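Long-range contact in sensory box/GGDEF family protein (Vibrio cholerae serotype O1, PDB 6EIB), which condenses two GTP molecules into cyclic di-GMP through its magnesium-dependent GGDEF-type catalytic domain, and takes part in biofilm formation: residues L60-F73 against G79-V91. Numbering follows the deposited sequence.
Sequences LAKLFQSVISDHHF and GEEFIIVLENTHV. With SO4 (sulfate ion), chain E.
F64, on the last turns of helix 50-67, meets strand 81-87 through both its edge and one face, a compact example of how a GGDEF domain packs a helix on its central sheet. The edge of its ring is turned to the face of F82 in a T-shaped pair, CE2 nearest, ring planes at 78° and centroids 5.5 Å apart. I84 takes a face of the same F64 ring: its CD1 stands 3.6 Å from the ring centroid, almost on the normal, a CH-pi contact made possible by an extended side chain (chi2 168°).

Aliphatic branches continue the packing on both sides of this aromatic centre. L60 touches the F82 ring through CD2, while I68 divides its reach: CD1 meets I84 CG2 tip to tip, and CG2 lies 3.6 Å from L86 CD2. H72 CB rests on that same L86 methyl, and a hydrogen bond from ND1 to D70 O, lying in the ring plane, fixes the rotation of the H72 imidazole.

Beyond the helix the chain returns as an edge strand. F73 and V85 form an antiparallel hydrogen-bonded pair, with F73 N to V85 O at 3.0 Å and V85 N to F73 O at 2.9 Å, both nearly straight at 168°. Next to it, a water accepts a bond from E87 N and gives a weak one to H71 O.

The F73 ring leaves by the opposite sheet face, with V85 CG1 at its edge and E87 OE1 3.3 Å from its CZ; the E87 carboxylate also forms a salt bridge with R23. Apolar packing thus fixes helix to strand, starting at buried F82, last residue of GGEEF, two after E80, the predicted proton acceptor; farther along, the paired backbone bonds join the arms of the hairpin whose turn carries the start of that signature.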
# COMPACT_ATOMS: atom_id res chain seq x y z
N LEU A 60 -9.62 5.09 1.71
CA LEU A 60 -8.59 4.06 1.47
C LEU A 60 -7.87 3.72 2.77
O LEU A 60 -7.60 2.53 3.06
CB LEU A 60 -7.57 4.53 0.43
CG LEU A 60 -6.48 3.51 0.11
CD1 LEU A 60 -7.06 2.18 -0.34
CD2 LEU A 60 -5.46 4.04 -0.96
N ALA A 61 -7.57 4.75 3.55
CA ALA A 61 -6.95 4.53 4.85
C ALA A 61 -7.89 3.73 5.76
O ALA A 61 -7.44 2.79 6.43
CB ALA A 61 -6.60 5.86 5.51
N LYS A 62 -9.17 4.10 5.78
CA LYS A 62 -10.15 3.35 6.58
C LYS A 62 -10.18 1.89 6.12
O LYS A 62 -10.21 0.96 6.92
CB LYS A 62 -11.54 3.96 6.48
CG LYS A 62 -11.72 5.29 7.20
CD LYS A 62 -13.19 5.76 7.22
CE LYS A 62 -13.75 6.19 5.86
NZ LYS A 62 -13.20 7.50 5.38
N LEU A 63 -10.10 1.72 4.80
CA LEU A 63 -10.12 0.41 4.19
C LEU A 63 -8.96 -0.48 4.64
O LEU A 63 -9.16 -1.67 4.89
CB LEU A 63 -10.09 0.55 2.65
CG LEU A 63 -10.38 -0.71 1.82
CD1 LEU A 63 -11.71 -1.38 2.27
CD2 LEU A 63 -10.39 -0.36 0.32
N PHE A 64 -7.76 0.12 4.78
CA PHE A 64 -6.61 -0.65 5.23
C PHE A 64 -6.91 -1.30 6.59
O PHE A 64 -6.65 -2.49 6.79
CB PHE A 64 -5.36 0.23 5.37
CG PHE A 64 -4.87 0.81 4.08
CD1 PHE A 64 -5.18 0.23 2.87
CD2 PHE A 64 -4.03 1.92 4.10
CE1 PHE A 64 -4.69 0.76 1.68
CE2 PHE A 64 -3.54 2.47 2.92
CZ PHE A 64 -3.86 1.89 1.71
N GLN A 65 -7.43 -0.51 7.51
CA GLN A 65 -7.81 -0.98 8.84
C GLN A 65 -8.82 -2.11 8.84
O GLN A 65 -8.68 -3.09 9.57
CB GLN A 65 -8.38 0.17 9.67
CG GLN A 65 -7.40 1.22 10.15
CD GLN A 65 -8.10 2.33 10.94
OE1 GLN A 65 -8.19 3.47 10.47
NE2 GLN A 65 -8.65 1.99 12.11
N SER A 66 -9.87 -1.95 8.04
CA SER A 66 -10.97 -2.90 7.95
C SER A 66 -10.51 -4.25 7.42
O SER A 66 -10.90 -5.31 7.93
CB SER A 66 -12.07 -2.35 7.04
OG SER A 66 -13.02 -3.35 6.72
N VAL A 67 -9.70 -4.20 6.36
CA VAL A 67 -9.20 -5.40 5.71
C VAL A 67 -8.05 -6.06 6.47
O VAL A 67 -7.98 -7.28 6.55
CB VAL A 67 -8.75 -5.08 4.26
CG1 VAL A 67 -8.02 -6.26 3.66
CG2 VAL A 67 -9.96 -4.67 3.41
N ILE A 68 -7.14 -5.26 7.02
CA ILE A 68 -6.02 -5.81 7.77
C ILE A 68 -6.29 -5.64 9.26
O ILE A 68 -5.93 -4.62 9.86
CB ILE A 68 -4.69 -5.12 7.40
CG1 ILE A 68 -4.54 -5.01 5.88
CG2 ILE A 68 -3.53 -5.84 8.05
CD1 ILE A 68 -3.35 -4.16 5.47
N SER A 69 -6.88 -6.65 9.87
CA SER A 69 -7.24 -6.52 11.28
C SER A 69 -5.97 -6.55 12.14
O SER A 69 -5.89 -5.83 13.14
CB SER A 69 -8.23 -7.62 11.68
OG SER A 69 -7.69 -8.90 11.42
N ASP A 70 -5.01 -7.40 11.79
CA ASP A 70 -3.77 -7.44 12.55
C ASP A 70 -2.88 -6.20 12.39
O ASP A 70 -2.89 -5.52 11.34
CB ASP A 70 -2.95 -8.68 12.23
CG ASP A 70 -3.49 -9.92 12.90
OD1 ASP A 70 -4.03 -9.79 14.03
OD2 ASP A 70 -3.34 -11.02 12.33
N HIS A 71 -2.08 -5.97 13.43
CA HIS A 71 -1.15 -4.84 13.49
C HIS A 71 -0.39 -4.67 12.18
O HIS A 71 -0.06 -5.64 11.50
CB HIS A 71 -0.15 -5.02 14.65
CG HIS A 71 0.72 -3.81 14.89
ND1 HIS A 71 0.21 -2.61 15.34
CD2 HIS A 71 2.05 -3.62 14.72
CE1 HIS A 71 1.20 -1.73 15.44
NE2 HIS A 71 2.32 -2.32 15.07
N HIS A 72 -0.17 -3.40 11.84
CA HIS A 72 0.44 -3.03 10.57
C HIS A 72 0.77 -1.55 10.68
O HIS A 72 0.23 -0.87 11.55
CB HIS A 72 -0.52 -3.32 9.42
CG HIS A 72 -1.76 -2.48 9.42
ND1 HIS A 72 -2.92 -2.86 10.06
CD2 HIS A 72 -2.06 -1.34 8.75
CE1 HIS A 72 -3.85 -1.94 9.87
NE2 HIS A 72 -3.36 -1.02 9.05
N PHE A 73 1.67 -1.08 9.83
CA PHE A 73 2.02 0.33 9.78
C PHE A 73 1.57 0.86 8.43
O PHE A 73 1.63 0.11 7.47
CB PHE A 73 3.53 0.56 9.92
CG PHE A 73 4.13 -0.08 11.14
CD1 PHE A 73 3.86 0.43 12.41
CD2 PHE A 73 4.99 -1.15 11.01
CE1 PHE A 73 4.45 -0.15 13.56
CE2 PHE A 73 5.58 -1.74 12.16
CZ PHE A 73 5.31 -1.25 13.41
N GLY A 79 1.78 11.73 -3.19
CA GLY A 79 0.47 12.31 -3.39
C GLY A 79 -0.64 11.27 -3.36
O GLY A 79 -1.64 11.48 -2.67
N GLU A 80 -0.46 10.16 -4.08
CA GLU A 80 -1.49 9.12 -4.09
C GLU A 80 -0.88 7.72 -3.90
O GLU A 80 -1.46 6.72 -4.33
CB GLU A 80 -2.30 9.19 -5.39
CG GLU A 80 -1.60 8.62 -6.60
CD GLU A 80 -1.10 9.68 -7.54
OE1 GLU A 80 -1.28 10.89 -7.25
OE2 GLU A 80 -0.55 9.29 -8.58
N GLU A 81 0.30 7.66 -3.27
CA GLU A 81 0.98 6.39 -3.07
C GLU A 81 1.05 6.10 -1.58
O GLU A 81 1.35 6.98 -0.78
CB GLU A 81 2.40 6.38 -3.66
CG GLU A 81 3.08 4.97 -3.60
CD GLU A 81 4.57 5.00 -4.02
OE1 GLU A 81 4.89 5.85 -4.88
OE2 GLU A 81 5.41 4.21 -3.45
N PHE A 82 0.73 4.87 -1.23
CA PHE A 82 0.78 4.41 0.15
C PHE A 82 1.69 3.25 0.27
O PHE A 82 1.97 2.54 -0.71
CB PHE A 82 -0.62 3.99 0.66
CG PHE A 82 -1.56 5.13 0.85
CD1 PHE A 82 -2.28 5.65 -0.24
CD2 PHE A 82 -1.72 5.69 2.10
CE1 PHE A 82 -3.15 6.72 -0.06
CE2 PHE A 82 -2.58 6.75 2.29
CZ PHE A 82 -3.31 7.27 1.21
N ILE A 83 2.14 3.03 1.50
CA ILE A 83 2.88 1.85 1.81
C ILE A 83 2.26 1.22 3.06
O ILE A 83 1.88 1.94 3.99
CB ILE A 83 4.35 2.23 2.00
CG1 ILE A 83 5.24 1.03 2.28
CG2 ILE A 83 4.47 3.16 3.16
CD1 ILE A 83 6.76 1.46 2.21
N ILE A 84 2.13 -0.10 3.04
CA ILE A 84 1.70 -0.84 4.22
C ILE A 84 2.79 -1.82 4.59
O ILE A 84 3.25 -2.61 3.76
CB ILE A 84 0.39 -1.57 3.97
CG1 ILE A 84 -0.68 -0.57 3.54
CG2 ILE A 84 -0.09 -2.32 5.25
CD1 ILE A 84 -1.91 -1.24 3.00
N VAL A 85 3.18 -1.78 5.86
CA VAL A 85 4.21 -2.68 6.35
C VAL A 85 3.61 -3.65 7.31
O VAL A 85 2.96 -3.23 8.27
CB VAL A 85 5.35 -1.89 7.04
CG1 VAL A 85 6.36 -2.86 7.72
CG2 VAL A 85 6.03 -0.96 6.02
N LEU A 86 3.81 -4.95 7.06
CA LEU A 86 3.15 -5.98 7.89
C LEU A 86 4.18 -6.83 8.64
O LEU A 86 4.89 -7.63 8.04
CB LEU A 86 2.26 -6.89 7.05
CG LEU A 86 1.07 -6.41 6.21
CD1 LEU A 86 0.60 -7.53 5.30
CD2 LEU A 86 -0.10 -6.07 7.09
N GLU A 87 4.30 -6.64 9.95
CA GLU A 87 5.23 -7.48 10.73
C GLU A 87 4.79 -8.93 10.85
O GLU A 87 3.59 -9.24 10.88
CB GLU A 87 5.45 -6.89 12.12
CG GLU A 87 6.20 -5.56 12.11
CD GLU A 87 6.69 -5.19 13.52
OE1 GLU A 87 6.01 -4.37 14.17
OE2 GLU A 87 7.73 -5.72 13.98
N ASN A 88 5.77 -9.82 10.94
CA ASN A 88 5.51 -11.24 11.10
C ASN A 88 4.45 -11.73 10.11
O ASN A 88 3.50 -12.44 10.48
CB ASN A 88 5.09 -11.56 12.56
CG ASN A 88 5.36 -12.99 12.91
OD1 ASN A 88 6.27 -13.60 12.34
ND2 ASN A 88 4.62 -13.53 13.88
N THR A 89 4.62 -11.33 8.85
CA THR A 89 3.67 -11.65 7.79
C THR A 89 4.42 -12.10 6.54
O THR A 89 5.33 -11.41 6.04
CB THR A 89 2.79 -10.44 7.46
OG1 THR A 89 2.06 -10.07 8.65
CG2 THR A 89 1.78 -10.79 6.36
N HIS A 90 4.05 -13.27 6.04
CA HIS A 90 4.70 -13.83 4.87
C HIS A 90 4.19 -13.13 3.61
O HIS A 90 3.10 -12.56 3.62
CB HIS A 90 4.45 -15.36 4.77
CG HIS A 90 5.10 -16.15 5.86
ND1 HIS A 90 6.47 -16.33 5.94
CD2 HIS A 90 4.56 -16.90 6.86
CE1 HIS A 90 6.74 -17.10 6.99
NE2 HIS A 90 5.60 -17.47 7.56
N VAL A 91 4.98 -13.14 2.54
CA VAL A 91 4.64 -12.28 1.39
C VAL A 91 3.29 -12.67 0.75
O VAL A 91 2.54 -11.78 0.35
CB VAL A 91 5.79 -12.27 0.33
CG1 VAL A 91 5.93 -13.62 -0.38
CG2 VAL A 91 5.63 -11.10 -0.67
S SO4 E . 8.48 -14.61 3.39
O1 SO4 E . 8.68 -13.16 3.41
O2 SO4 E . 7.06 -14.89 3.30
O3 SO4 E . 9.18 -15.21 2.26
O4 SO4 E . 8.96 -15.19 4.67
O HOH W 1 2.56 -5.04 11.54